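Local atomic coordinates of ribokinase (Thermotoga maritima, PDB entry 1VM7), a protein that probably catalyses the ATP- and magnesium-dependent phosphorylation of D-ribose at its O-5, as a homodimeric carbohydrate kinase of the PfkB family. Residues 212-223 and 232-240; 170-181 and 193-201. All coordinates share one frame; numbering follows the deposited sequence.

In the fold
The two contacts follow one another along the chain, with centres about 15 Å apart on the same side of the chain's centre. Contact 2 sets the loop 170-181 against helix 191-202; contact 1 lays the next helix, 208-217, on the hairpin of strands 222-226 and 232-236 in the large sheet. Phe215 of contact 1 packs against contact 2, its CE1 3.4 Å from Phe181 CE1 and its CZ 3.6 Å from Leu197 CB. Each has a side chain near a predicted ATP-binding residue: Glu193 about 3 Å from Asn190, its near neighbour in sequence, and Leu233 about 5 Å from Leu227. In contact 2 the side chain of Ala171 is also about 3 Å from that of Lys53, a predicted substrate-binding residue.

Contact 1 of 2, residues 212-223 and 232-240; sequences AEKFLELGVKNV and VLLVNKNEK
Val235 presents its branched side chain to Ala212 and Leu216, on the side of helix 212-217 that faces the strand, where small and branched apolar residues fit close together. Its CG2 lies 3.7 Å from Ala212 CB, and its CG1, anti to the backbone N (chi1 180°), reaches Leu216 CD1 at 3.8 Å. The same leucine methyl also rests on the backbone of the neighbouring residue, 3.6 Å from Asn236 C. Alanine suits the helix where it comes near the strand, while one turn later the longer leucine reaches as far as Asn236. Val223 shares the sheet face of Val235, its CB 4.4 Å from Val235 CB.

Backbone bonds join the strands. Val223 and Val235 form an antiparallel hydrogen-bonded pair, Val223 N to Val235 O and Val235 N to Val223 O, each 2.8 Å. This is the beta hairpin at one side of the large PfkB-family sheet, and the helix reaches it through a Schellman motif at Gly219, whose positive phi favours glycine.

A side-chain bond lies on the other sheet face. Asn236 ND2 donates to Asn222 OD1 at 2.7 Å, almost straight (170°) and within the donor's own amide plane, although the two amides stand 86° apart. Asparagine offers both donor and acceptor: Asn222 ND2 in turn bonds Asp185 O. Among the charged residues, Lys221 folds back to give NZ to Gly219 O, and Glu213 pairs with Lys210.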
ATOM      1  N   ALA A 212      38.006   2.850  -0.853  1.00 31.35           N
ATOM      2  CA  ALA A 212      38.112   1.779   0.104  1.00 31.34           C
ATOM      3  C   ALA A 212      39.325   2.016   0.988  1.00 31.92           C
ATOM      4  O   ALA A 212      39.235   1.826   2.213  1.00 31.47           O
ATOM      5  CB  ALA A 212      38.208   0.454  -0.583  1.00 31.71           C
ATOM      6  N   GLU A 213      40.430   2.446   0.372  1.00 32.08           N
ATOM      7  CA  GLU A 213      41.646   2.761   1.103  1.00 32.89           C
ATOM      8  C   GLU A 213      41.438   3.866   2.108  1.00 32.95           C
ATOM      9  O   GLU A 213      41.959   3.799   3.210  1.00 33.31           O
ATOM     10  CB  GLU A 213      42.756   3.176   0.165  1.00 32.74           C
ATOM     11  CG  GLU A 213      43.579   2.029  -0.381  1.00 33.94           C
ATOM     12  CD  GLU A 213      44.948   2.511  -0.872  1.00 33.87           C
ATOM     13  OE1 GLU A 213      45.137   3.743  -1.026  1.00 35.66           O
ATOM     14  OE2 GLU A 213      45.849   1.665  -1.072  1.00 37.22           O
ATOM     15  N   LYS A 214      40.700   4.899   1.728  1.00 33.08           N
ATOM     16  CA  LYS A 214      40.468   6.003   2.650  1.00 33.03           C
ATOM     17  C   LYS A 214      39.645   5.571   3.820  1.00 32.68           C
ATOM     18  O   LYS A 214      39.850   6.054   4.918  1.00 31.91           O
ATOM     19  CB  LYS A 214      39.822   7.183   1.966  1.00 33.26           C
ATOM     20  CG  LYS A 214      40.770   7.795   1.037  1.00 32.39           C
ATOM     21  CD  LYS A 214      40.267   8.998   0.304  1.00 33.75           C
ATOM     22  CE  LYS A 214      41.399   9.551  -0.495  1.00 32.01           C
ATOM     23  NZ  LYS A 214      42.633   9.765   0.371  1.00 34.82           N
ATOM     24  N   PHE A 215      38.706   4.661   3.602  1.00 32.86           N
ATOM     25  CA  PHE A 215      37.942   4.154   4.722  1.00 33.20           C
ATOM     26  C   PHE A 215      38.829   3.403   5.717  1.00 33.14           C
ATOM     27  O   PHE A 215      38.671   3.545   6.930  1.00 32.14           O
ATOM     28  CB  PHE A 215      36.771   3.308   4.250  1.00 33.60           C
ATOM     29  CG  PHE A 215      35.606   4.133   3.841  1.00 33.28           C
ATOM     30  CD1 PHE A 215      34.962   4.939   4.786  1.00 34.25           C
ATOM     31  CD2 PHE A 215      35.171   4.151   2.529  1.00 33.87           C
ATOM     32  CE1 PHE A 215      33.891   5.734   4.437  1.00 35.28           C
ATOM     33  CE2 PHE A 215      34.089   4.952   2.161  1.00 35.61           C
ATOM     34  CZ  PHE A 215      33.444   5.746   3.123  1.00 35.28           C
ATOM     35  N   LEU A 216      39.799   2.656   5.198  1.00 33.55           N
ATOM     36  CA  LEU A 216      40.832   2.056   6.046  1.00 33.76           C
ATOM     37  C   LEU A 216      41.511   3.107   6.939  1.00 34.25           C
ATOM     38  O   LEU A 216      41.789   2.822   8.107  1.00 34.67           O
ATOM     39  CB  LEU A 216      41.918   1.348   5.230  1.00 33.59           C
ATOM     40  CG  LEU A 216      41.573   0.114   4.410  1.00 33.04           C
ATOM     41  CD1 LEU A 216      42.820  -0.451   3.772  1.00 32.89           C
ATOM     42  CD2 LEU A 216      40.886  -0.944   5.265  1.00 33.56           C
ATOM     43  N   GLU A 217      41.752   4.305   6.405  1.00 33.90           N
ATOM     44  CA  GLU A 217      42.355   5.386   7.181  1.00 34.21           C
ATOM     45  C   GLU A 217      41.480   5.924   8.307  1.00 33.88           C
ATOM     46  O   GLU A 217      42.010   6.508   9.263  1.00 34.12           O
ATOM     47  CB  GLU A 217      42.798   6.552   6.294  1.00 34.12           C
ATOM     48  CG  GLU A 217      44.083   6.287   5.562  1.00 34.52           C
ATOM     49  CD  GLU A 217      44.689   7.544   5.014  1.00 35.23           C
ATOM     50  OE1 GLU A 217      43.994   8.572   4.947  1.00 34.92           O
ATOM     51  OE2 GLU A 217      45.879   7.515   4.665  1.00 37.75           O
ATOM     52  N   LEU A 218      40.165   5.791   8.173  1.00 33.29           N
ATOM     53  CA  LEU A 218      39.247   6.208   9.235  1.00 33.26           C
ATOM     54  C   LEU A 218      39.101   5.127  10.330  1.00 33.05           C
ATOM     55  O   LEU A 218      38.437   5.356  11.346  1.00 32.88           O
ATOM     56  CB  LEU A 218      37.867   6.540   8.663  1.00 33.59           C
ATOM     57  CG  LEU A 218      37.749   7.692   7.664  1.00 33.69           C
ATOM     58  CD1 LEU A 218      36.287   7.829   7.221  1.00 33.80           C
ATOM     59  CD2 LEU A 218      38.246   8.980   8.267  1.00 33.52           C
ATOM     60  N   GLY A 219      39.691   3.955  10.090  1.00 32.64           N
ATOM     61  CA  GLY A 219      39.733   2.874  11.056  1.00 32.55           C
ATOM     62  C   GLY A 219      38.984   1.622  10.642  1.00 32.77           C
ATOM     63  O   GLY A 219      39.010   0.623  11.361  1.00 32.93           O
ATOM     64  N   VAL A 220      38.310   1.664   9.494  1.00 32.53           N
ATOM     65  CA  VAL A 220      37.600   0.490   8.992  1.00 32.38           C
ATOM     66  C   VAL A 220      38.642  -0.574   8.744  1.00 32.15           C
ATOM     67  O   VAL A 220      39.627  -0.305   8.106  1.00 31.72           O
ATOM     68  CB  VAL A 220      36.869   0.780   7.636  1.00 32.41           C
ATOM     69  CG1 VAL A 220      36.294  -0.503   7.042  1.00 31.48           C
ATOM     70  CG2 VAL A 220      35.807   1.853   7.804  1.00 32.02           C
ATOM     71  N   LYS A 221      38.414  -1.789   9.216  1.00 32.70           N
ATOM     72  CA  LYS A 221      39.428  -2.837   9.110  1.00 33.06           C
ATOM     73  C   LYS A 221      39.442  -3.496   7.729  1.00 32.56           C
ATOM     74  O   LYS A 221      40.500  -3.801   7.201  1.00 32.62           O
ATOM     75  CB  LYS A 221      39.202  -3.900  10.208  1.00 33.62           C
ATOM     76  CG  LYS A 221      39.237  -3.338  11.655  1.00 34.39           C
ATOM     77  CD  LYS A 221      40.662  -2.895  12.073  1.00 36.06           C
ATOM     78  CE  LYS A 221      40.677  -2.150  13.416  1.00 36.25           C
ATOM     79  NZ  LYS A 221      40.387  -0.673  13.266  1.00 36.37           N
ATOM     80  N   ASN A 222      38.266  -3.740   7.166  1.00 32.07           N
ATOM     81  CA  ASN A 222      38.130  -4.338   5.835  1.00 31.65           C
ATOM     82  C   ASN A 222      37.040  -3.618   5.058  1.00 31.75           C
ATOM     83  O   ASN A 222      35.942  -3.384   5.597  1.00 31.38           O
ATOM     84  CB  ASN A 222      37.698  -5.806   5.918  1.00 31.43           C
ATOM     85  CG  ASN A 222      38.722  -6.701   6.573  1.00 31.57           C
ATOM     86  OD1 ASN A 222      39.578  -7.274   5.896  1.00 31.45           O
ATOM     87  ND2 ASN A 222      38.644  -6.831   7.902  1.00 29.96           N
ATOM     88  N   VAL A 223      37.317  -3.260   3.809  1.00 31.67           N
ATOM     89  CA  VAL A 223      36.233  -2.846   2.908  1.00 31.73           C
ATOM     90  C   VAL A 223      35.945  -3.942   1.887  1.00 31.85           C
ATOM     91  O   VAL A 223      36.836  -4.418   1.206  1.00 31.86           O
ATOM     92  CB  VAL A 223      36.546  -1.532   2.140  1.00 31.37           C
ATOM     93  CG1 VAL A 223      35.286  -1.087   1.349  1.00 31.27           C
ATOM     94  CG2 VAL A 223      37.001  -0.442   3.100  1.00 30.42           C
ATOM     95  N   VAL A 232      33.576  -8.812  -6.474  1.00 36.24           N
ATOM     96  CA  VAL A 232      33.718  -8.156  -5.208  1.00 35.88           C
ATOM     97  C   VAL A 232      35.177  -7.777  -5.030  1.00 35.68           C
ATOM     98  O   VAL A 232      36.073  -8.466  -5.512  1.00 35.22           O
ATOM     99  CB  VAL A 232      33.251  -9.089  -4.083  1.00 36.33           C
ATOM    100  CG1 VAL A 232      33.502  -8.454  -2.737  1.00 38.22           C
ATOM    101  CG2 VAL A 232      31.774  -9.400  -4.249  1.00 36.23           C
ATOM    102  N   LEU A 233      35.401  -6.661  -4.351  1.00 35.12           N
ATOM    103  CA  LEU A 233      36.737  -6.235  -4.029  1.00 34.84           C
ATOM    104  C   LEU A 233      36.907  -6.276  -2.529  1.00 34.42           C
ATOM    105  O   LEU A 233      36.081  -5.717  -1.811  1.00 34.08           O
ATOM    106  CB  LEU A 233      36.941  -4.805  -4.556  1.00 35.02           C
ATOM    107  CG  LEU A 233      38.296  -4.164  -4.320  1.00 34.91           C
ATOM    108  CD1 LEU A 233      39.360  -4.917  -5.097  1.00 34.81           C
ATOM    109  CD2 LEU A 233      38.253  -2.670  -4.722  1.00 35.50           C
ATOM    110  N   LEU A 234      37.957  -6.950  -2.059  1.00 34.19           N
ATOM    111  CA  LEU A 234      38.328  -6.921  -0.647  1.00 34.28           C
ATOM    112  C   LEU A 234      39.540  -6.038  -0.507  1.00 34.29           C
ATOM    113  O   LEU A 234      40.515  -6.240  -1.199  1.00 34.18           O
ATOM    114  CB  LEU A 234      38.662  -8.327  -0.127  1.00 34.14           C
ATOM    115  CG  LEU A 234      39.175  -8.456   1.326  1.00 34.36           C
ATOM    116  CD1 LEU A 234      38.250  -7.795   2.364  1.00 34.13           C
ATOM    117  CD2 LEU A 234      39.408  -9.925   1.692  1.00 34.57           C
ATOM    118  N   VAL A 235      39.465  -5.061   0.390  1.00 34.55           N
ATOM    119  CA  VAL A 235      40.567  -4.148   0.649  1.00 34.60           C
ATOM    120  C   VAL A 235      40.826  -4.106   2.147  1.00 34.94           C
ATOM    121  O   VAL A 235      39.930  -3.805   2.941  1.00 34.89           O
ATOM    122  CB  VAL A 235      40.242  -2.711   0.152  1.00 34.60           C
ATOM    123  CG1 VAL A 235      41.400  -1.734   0.433  1.00 34.09           C
ATOM    124  CG2 VAL A 235      39.903  -2.731  -1.328  1.00 34.76           C
ATOM    125  N   ASN A 236      42.053  -4.435   2.526  1.00 35.38           N
ATOM    126  CA  ASN A 236      42.520  -4.240   3.895  1.00 35.92           C
ATOM    127  C   ASN A 236      44.000  -3.855   3.884  1.00 36.13           C
ATOM    128  O   ASN A 236      44.604  -3.748   2.809  1.00 36.21           O
ATOM    129  CB  ASN A 236      42.262  -5.494   4.731  1.00 36.29           C
ATOM    130  CG  ASN A 236      42.435  -6.779   3.932  1.00 36.86           C
ATOM    131  OD1 ASN A 236      43.415  -6.955   3.202  1.00 38.88           O
ATOM    132  ND2 ASN A 236      41.483  -7.683   4.074  1.00 38.79           N
ATOM    133  N   LYS A 237      44.565  -3.616   5.069  1.00 36.51           N
ATOM    134  CA  LYS A 237      46.006  -3.307   5.212  1.00 36.81           C
ATOM    135  C   LYS A 237      46.930  -4.240   4.423  1.00 36.73           C
ATOM    136  O   LYS A 237      47.941  -3.805   3.901  1.00 37.15           O
ATOM    137  CB  LYS A 237      46.441  -3.291   6.684  1.00 37.08           C
ATOM    138  CG  LYS A 237      46.049  -4.524   7.506  1.00 37.68           C
ATOM    139  CD  LYS A 237      47.174  -4.889   8.474  1.00 38.76           C
ATOM    140  CE  LYS A 237      46.796  -6.047   9.395  1.00 39.53           C
ATOM    141  NZ  LYS A 237      47.987  -6.369  10.257  1.00 40.26           N
ATOM    142  N   ASN A 238      46.571  -5.515   4.337  1.00 37.05           N
ATOM    143  CA  ASN A 238      47.453  -6.541   3.794  1.00 37.47           C
ATOM    144  C   ASN A 238      47.216  -6.898   2.332  1.00 37.45           C
ATOM    145  O   ASN A 238      48.070  -7.548   1.717  1.00 38.10           O
ATOM    146  CB  ASN A 238      47.341  -7.830   4.644  1.00 37.67           C
ATOM    147  CG  ASN A 238      48.395  -7.901   5.747  1.00 38.24           C
ATOM    148  N   GLU A 239      46.091  -6.477   1.766  1.00 37.41           N
ATOM    149  CA  GLU A 239      45.709  -6.927   0.423  1.00 37.33           C
ATOM    150  C   GLU A 239      44.568  -6.150  -0.227  1.00 37.25           C
ATOM    151  O   GLU A 239      43.733  -5.515   0.444  1.00 36.89           O
ATOM    152  CB  GLU A 239      45.291  -8.405   0.470  1.00 37.81           C
ATOM    153  N   LYS A 240      44.540  -6.240  -1.553  1.00 37.10           N
ATOM    154  CA  LYS A 240      43.504  -5.633  -2.375  1.00 37.15           C
ATOM    155  C   LYS A 240      43.072  -6.719  -3.358  1.00 36.99           C
ATOM    156  O   LYS A 240      43.391  -6.657  -4.549  1.00 37.45           O
ATOM    157  CB  LYS A 240      44.092  -4.399  -3.093  1.00 37.15           C
ATOM    158  CG  LYS A 240      43.082  -3.505  -3.807  1.00 37.92           C
TER

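Contact 2 of 2, residues 170-181 and 193-201; sequences PAPAQGINEEIF and EIEALSKDF
Phe201 extends from the last turn of helix 191-202 against the loop 170-181, its flat ring giving a face to Phe181 and a rim to the loop backbone. From CB, chi1 of -69° sets CG anti to the carbonyl carbon and directs the ring at the loop. CD1 and CE1 run along Glu178, whose CB is 3.6 Å from CE1. CZ, at the ring tip, sits 3.2 Å from Ile176 O, which lies near the ring plane. Over one face, near the CD2-CE2 rim, comes the edge of Phe181, its CE2 3.6 Å above the ring plane of Phe201, a T-shaped pair with planes 82° apart.

The loop connects strands 165-168 and 186-187 of the large PfkB-family sheet, and the helix packs back upon it. One turn before Phe201, Leu197 divides its methyls, CD1 to Pro170 CG at 3.7 Å and CD2 to Ile176 CD1 at 4.0 Å. Small Ala173 lets the helix come near, its CB 4.1 Å from Ala196 CB.

With an alanine at Phe201, the edge of Phe181 would probably lose its aromatic face, and a gap would open beside Glu178. Toward the predicted ATP site, the extended Glu193 runs alongside the loop backbone, its CD 3.4 Å from Pro170 O, while its backbone N bonds Asn190 OD1.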
ATOM      1  N   PRO A 170      26.331  -0.039   4.200  1.00 33.13           N
ATOM      2  CA  PRO A 170      25.942   1.366   4.213  1.00 33.13           C
ATOM      3  C   PRO A 170      24.791   1.617   3.220  1.00 33.30           C
ATOM      4  O   PRO A 170      24.928   2.363   2.266  1.00 33.07           O
ATOM      5  CB  PRO A 170      27.240   2.075   3.821  1.00 33.46           C
ATOM      6  CG  PRO A 170      27.902   1.077   2.853  1.00 33.30           C
ATOM      7  CD  PRO A 170      27.536  -0.278   3.375  1.00 33.15           C
ATOM      8  N   ALA A 171      23.642   1.000   3.484  1.00 33.86           N
ATOM      9  CA  ALA A 171      22.542   0.969   2.533  1.00 33.82           C
ATOM     10  C   ALA A 171      21.234   1.428   3.209  1.00 33.86           C
ATOM     11  O   ALA A 171      20.800   0.822   4.180  1.00 34.13           O
ATOM     12  CB  ALA A 171      22.408  -0.430   1.993  1.00 34.03           C
ATOM     13  N   PRO A 172      20.638   2.541   2.758  1.00 34.27           N
ATOM     14  CA  PRO A 172      21.186   3.518   1.812  1.00 34.86           C
ATOM     15  C   PRO A 172      22.363   4.255   2.400  1.00 35.44           C
ATOM     16  O   PRO A 172      22.528   4.292   3.613  1.00 36.11           O
ATOM     17  CB  PRO A 172      20.038   4.531   1.631  1.00 34.91           C
ATOM     18  CG  PRO A 172      19.189   4.372   2.864  1.00 34.01           C
ATOM     19  CD  PRO A 172      19.276   2.917   3.188  1.00 34.25           C
ATOM     20  N   ALA A 173      23.116   4.912   1.537  1.00 36.01           N
ATOM     21  CA  ALA A 173      24.329   5.577   1.934  1.00 36.80           C
ATOM     22  C   ALA A 173      24.058   6.912   2.603  1.00 37.94           C
ATOM     23  O   ALA A 173      24.950   7.489   3.216  1.00 39.15           O
ATOM     24  CB  ALA A 173      25.216   5.793   0.748  1.00 36.73           C
ATOM     25  N   GLN A 174      22.850   7.444   2.493  1.00 38.31           N
ATOM     26  CA  GLN A 174      22.627   8.762   3.069  1.00 38.15           C
ATOM     27  C   GLN A 174      22.288   8.704   4.573  1.00 37.06           C
ATOM     28  O   GLN A 174      21.759   7.722   5.073  1.00 36.86           O
ATOM     29  CB  GLN A 174      21.653   9.596   2.242  1.00 38.42           C
ATOM     30  CG  GLN A 174      20.301   9.000   1.901  1.00 41.10           C
ATOM     31  CD  GLN A 174      19.505   9.978   0.989  1.00 40.86           C
ATOM     32  N   GLY A 175      22.668   9.768   5.279  1.00 36.75           N
ATOM     33  CA  GLY A 175      22.416   9.933   6.704  1.00 36.28           C
ATOM     34  C   GLY A 175      23.434   9.265   7.607  1.00 36.48           C
ATOM     35  O   GLY A 175      23.166   9.058   8.790  1.00 37.13           O
ATOM     36  N   ILE A 176      24.581   8.885   7.056  1.00 36.22           N
ATOM     37  CA  ILE A 176      25.623   8.208   7.820  1.00 36.05           C
ATOM     38  C   ILE A 176      26.580   9.233   8.361  1.00 36.55           C
ATOM     39  O   ILE A 176      26.983  10.119   7.652  1.00 36.69           O
ATOM     40  CB  ILE A 176      26.377   7.189   6.946  1.00 36.21           C
ATOM     41  CG1 ILE A 176      25.380   6.142   6.441  1.00 35.64           C
ATOM     42  CG2 ILE A 176      27.542   6.556   7.744  1.00 36.03           C
ATOM     43  CD1 ILE A 176      25.942   5.157   5.490  1.00 36.79           C
ATOM     44  N   ASN A 177      26.932   9.123   9.637  1.00 37.46           N
ATOM     45  CA  ASN A 177      27.935  10.001  10.264  1.00 37.49           C
ATOM     46  C   ASN A 177      29.281   9.283  10.292  1.00 37.16           C
ATOM     47  O   ASN A 177      29.353   8.059  10.498  1.00 36.91           O
ATOM     48  CB  ASN A 177      27.503  10.413  11.699  1.00 38.29           C
ATOM     49  CG  ASN A 177      28.608  11.167  12.499  1.00 39.46           C
ATOM     50  OD1 ASN A 177      29.049  10.707  13.553  1.00 43.04           O
ATOM     51  ND2 ASN A 177      29.038  12.322  12.000  1.00 44.01           N
ATOM     52  N   GLU A 178      30.335  10.066  10.080  1.00 36.37           N
ATOM     53  CA  GLU A 178      31.711   9.592  10.005  1.00 36.47           C
ATOM     54  C   GLU A 178      32.160   8.761  11.202  1.00 35.61           C
ATOM     55  O   GLU A 178      33.092   7.953  11.115  1.00 35.27           O
ATOM     56  CB  GLU A 178      32.645  10.813   9.911  1.00 36.45           C
ATOM     57  CG  GLU A 178      34.090  10.485   9.595  1.00 37.66           C
ATOM     58  CD  GLU A 178      34.852  11.705   9.143  1.00 38.32           C
ATOM     59  OE1 GLU A 178      34.866  12.696   9.897  1.00 41.51           O
ATOM     60  OE2 GLU A 178      35.414  11.693   8.028  1.00 41.76           O
ATOM     61  N   GLU A 179      31.514   8.978  12.340  1.00 34.88           N
ATOM     62  CA  GLU A 179      31.970   8.389  13.586  1.00 34.76           C
ATOM     63  C   GLU A 179      31.935   6.866  13.545  1.00 33.85           C
ATOM     64  O   GLU A 179      32.721   6.215  14.238  1.00 33.80           O
ATOM     65  CB  GLU A 179      31.145   8.914  14.771  1.00 35.04           C
ATOM     66  CG  GLU A 179      31.681   8.544  16.151  1.00 36.16           C
ATOM     67  CD  GLU A 179      30.678   8.812  17.289  1.00 36.95           C
ATOM     68  OE1 GLU A 179      29.700   9.588  17.098  1.00 39.83           O
ATOM     69  OE2 GLU A 179      30.877   8.240  18.386  1.00 37.24           O
ATOM     70  N   ILE A 180      31.031   6.297  12.735  1.00 32.73           N
ATOM     71  CA  ILE A 180      30.806   4.862  12.744  1.00 31.76           C
ATOM     72  C   ILE A 180      31.997   4.066  12.217  1.00 31.17           C
ATOM     73  O   ILE A 180      32.252   2.953  12.680  1.00 30.66           O
ATOM     74  CB  ILE A 180      29.500   4.472  11.953  1.00 31.99           C
ATOM     75  CG1 ILE A 180      29.063   3.054  12.298  1.00 32.25           C
ATOM     76  CG2 ILE A 180      29.681   4.638  10.430  1.00 32.00           C
ATOM     77  CD1 ILE A 180      27.636   2.832  12.060  1.00 32.33           C
ATOM     78  N   PHE A 181      32.743   4.649  11.290  1.00 30.98           N
ATOM     79  CA  PHE A 181      33.706   3.899  10.477  1.00 31.16           C
ATOM     80  C   PHE A 181      34.836   3.262  11.282  1.00 31.31           C
ATOM     81  O   PHE A 181      35.232   2.138  11.004  1.00 31.55           O
ATOM     82  CB  PHE A 181      34.250   4.808   9.365  1.00 30.90           C
ATOM     83  CG  PHE A 181      33.190   5.272   8.403  1.00 30.41           C
ATOM     84  CD1 PHE A 181      32.526   4.357   7.599  1.00 32.01           C
ATOM     85  CD2 PHE A 181      32.828   6.607   8.317  1.00 31.08           C
ATOM     86  CE1 PHE A 181      31.539   4.761   6.713  1.00 31.07           C
ATOM     87  CE2 PHE A 181      31.847   7.014   7.431  1.00 31.89           C
ATOM     88  CZ  PHE A 181      31.194   6.072   6.628  1.00 30.89           C
ATOM     89  N   GLU A 193      26.964   3.059  -3.686  1.00 35.48           N
ATOM     90  CA  GLU A 193      27.201   3.494  -2.328  1.00 34.72           C
ATOM     91  C   GLU A 193      28.615   3.998  -2.070  1.00 33.95           C
ATOM     92  O   GLU A 193      28.795   5.048  -1.459  1.00 32.85           O
ATOM     93  CB  GLU A 193      26.847   2.413  -1.351  1.00 35.48           C
ATOM     94  CG  GLU A 193      25.336   2.163  -1.329  1.00 36.74           C
ATOM     95  CD  GLU A 193      24.974   0.828  -0.741  1.00 37.83           C
ATOM     96  OE1 GLU A 193      25.883   0.026  -0.486  1.00 34.83           O
ATOM     97  OE2 GLU A 193      23.766   0.590  -0.545  1.00 41.28           O
ATOM     98  N   ILE A 194      29.624   3.279  -2.546  1.00 33.55           N
ATOM     99  CA  ILE A 194      30.972   3.699  -2.258  1.00 32.95           C
ATOM    100  C   ILE A 194      31.245   5.078  -2.909  1.00 33.02           C
ATOM    101  O   ILE A 194      31.978   5.900  -2.346  1.00 31.96           O
ATOM    102  CB  ILE A 194      32.049   2.631  -2.586  1.00 32.72           C
ATOM    103  CG1 ILE A 194      33.324   2.952  -1.780  1.00 33.76           C
ATOM    104  CG2 ILE A 194      32.333   2.565  -4.074  1.00 32.28           C
ATOM    105  CD1 ILE A 194      34.410   1.881  -1.779  1.00 33.41           C
ATOM    106  N   GLU A 195      30.615   5.324  -4.062  1.00 33.22           N
ATOM    107  CA  GLU A 195      30.686   6.595  -4.748  1.00 33.62           C
ATOM    108  C   GLU A 195      30.124   7.713  -3.884  1.00 32.89           C
ATOM    109  O   GLU A 195      30.796   8.744  -3.653  1.00 32.48           O
ATOM    110  CB  GLU A 195      29.908   6.552  -6.064  1.00 33.67           C
ATOM    111  CG  GLU A 195      30.701   5.985  -7.226  1.00 36.27           C
ATOM    112  CD  GLU A 195      29.919   5.952  -8.549  1.00 36.51           C
ATOM    113  OE1 GLU A 195      29.853   7.018  -9.232  1.00 39.42           O
ATOM    114  OE2 GLU A 195      29.409   4.854  -8.907  1.00 38.34           O
ATOM    115  N   ALA A 196      28.879   7.527  -3.457  1.00 32.45           N
ATOM    116  CA  ALA A 196      28.209   8.504  -2.629  1.00 32.41           C
ATOM    117  C   ALA A 196      29.028   8.757  -1.348  1.00 32.35           C
ATOM    118  O   ALA A 196      29.318   9.901  -0.983  1.00 32.67           O
ATOM    119  CB  ALA A 196      26.842   8.054  -2.285  1.00 32.54           C
ATOM    120  N   LEU A 197      29.411   7.675  -0.691  1.00 32.48           N
ATOM    121  CA  LEU A 197      30.210   7.752   0.532  1.00 32.33           C
ATOM    122  C   LEU A 197      31.519   8.504   0.313  1.00 32.15           C
ATOM    123  O   LEU A 197      31.921   9.319   1.161  1.00 31.40           O
ATOM    124  CB  LEU A 197      30.558   6.365   1.064  1.00 32.45           C
ATOM    125  CG  LEU A 197      29.417   5.517   1.632  1.00 33.67           C
ATOM    126  CD1 LEU A 197      29.914   4.115   1.974  1.00 33.99           C
ATOM    127  CD2 LEU A 197      28.821   6.187   2.865  1.00 35.26           C
ATOM    128  N   SER A 198      32.191   8.236  -0.807  1.00 31.78           N
ATOM    129  CA  SER A 198      33.485   8.886  -1.058  1.00 31.85           C
ATOM    130  C   SER A 198      33.328  10.400  -1.269  1.00 32.11           C
ATOM    131  O   SER A 198      34.089  11.206  -0.724  1.00 31.22           O
ATOM    132  CB  SER A 198      34.211   8.266  -2.256  1.00 31.98           C
ATOM    133  OG  SER A 198      35.480   8.859  -2.444  1.00 29.58           O
ATOM    134  N   LYS A 199      32.339  10.757  -2.078  1.00 32.70           N
ATOM    135  CA  LYS A 199      31.976  12.147  -2.311  1.00 33.68           C
ATOM    136  C   LYS A 199      31.681  12.822  -0.954  1.00 34.01           C
ATOM    137  O   LYS A 199      32.278  13.853  -0.615  1.00 34.15           O
ATOM    138  CB  LYS A 199      30.794  12.202  -3.296  1.00 33.68           C
ATOM    139  CG  LYS A 199      30.238  13.541  -3.607  1.00 34.74           C
ATOM    140  N   ASP A 200      30.828  12.194  -0.153  1.00 34.16           N
ATOM    141  CA  ASP A 200      30.405  12.796   1.107  1.00 34.37           C
ATOM    142  C   ASP A 200      31.555  12.969   2.087  1.00 34.18           C
ATOM    143  O   ASP A 200      31.739  14.051   2.659  1.00 33.96           O
ATOM    144  CB  ASP A 200      29.295  11.995   1.774  1.00 34.54           C
ATOM    145  CG  ASP A 200      27.987  12.108   1.029  1.00 36.30           C
ATOM    146  OD1 ASP A 200      27.878  13.028   0.178  1.00 40.41           O
ATOM    147  OD2 ASP A 200      27.082  11.281   1.288  1.00 40.17           O
ATOM    148  N   PHE A 201      32.341  11.916   2.278  1.00 33.66           N
ATOM    149  CA  PHE A 201      33.357  11.938   3.335  1.00 33.31           C
ATOM    150  C   PHE A 201      34.763  12.358   2.918  1.00 33.28           C
ATOM    151  O   PHE A 201      35.544  12.813   3.744  1.00 32.96           O
ATOM    152  CB  PHE A 201      33.397  10.594   4.052  1.00 33.19           C
ATOM    153  CG  PHE A 201      32.195  10.344   4.864  1.00 31.92           C
ATOM    154  CD1 PHE A 201      31.996  11.041   6.041  1.00 32.61           C
ATOM    155  CD2 PHE A 201      31.226   9.471   4.436  1.00 33.78           C
ATOM    156  CE1 PHE A 201      30.864  10.840   6.799  1.00 32.49           C
ATOM    157  CE2 PHE A 201      30.083   9.254   5.195  1.00 33.25           C
ATOM    158  CZ  PHE A 201      29.907   9.944   6.377  1.00 32.84           C
TER
HETATM  159  O   HOH W   1      37.622  12.191   6.371  1.00 29.63           O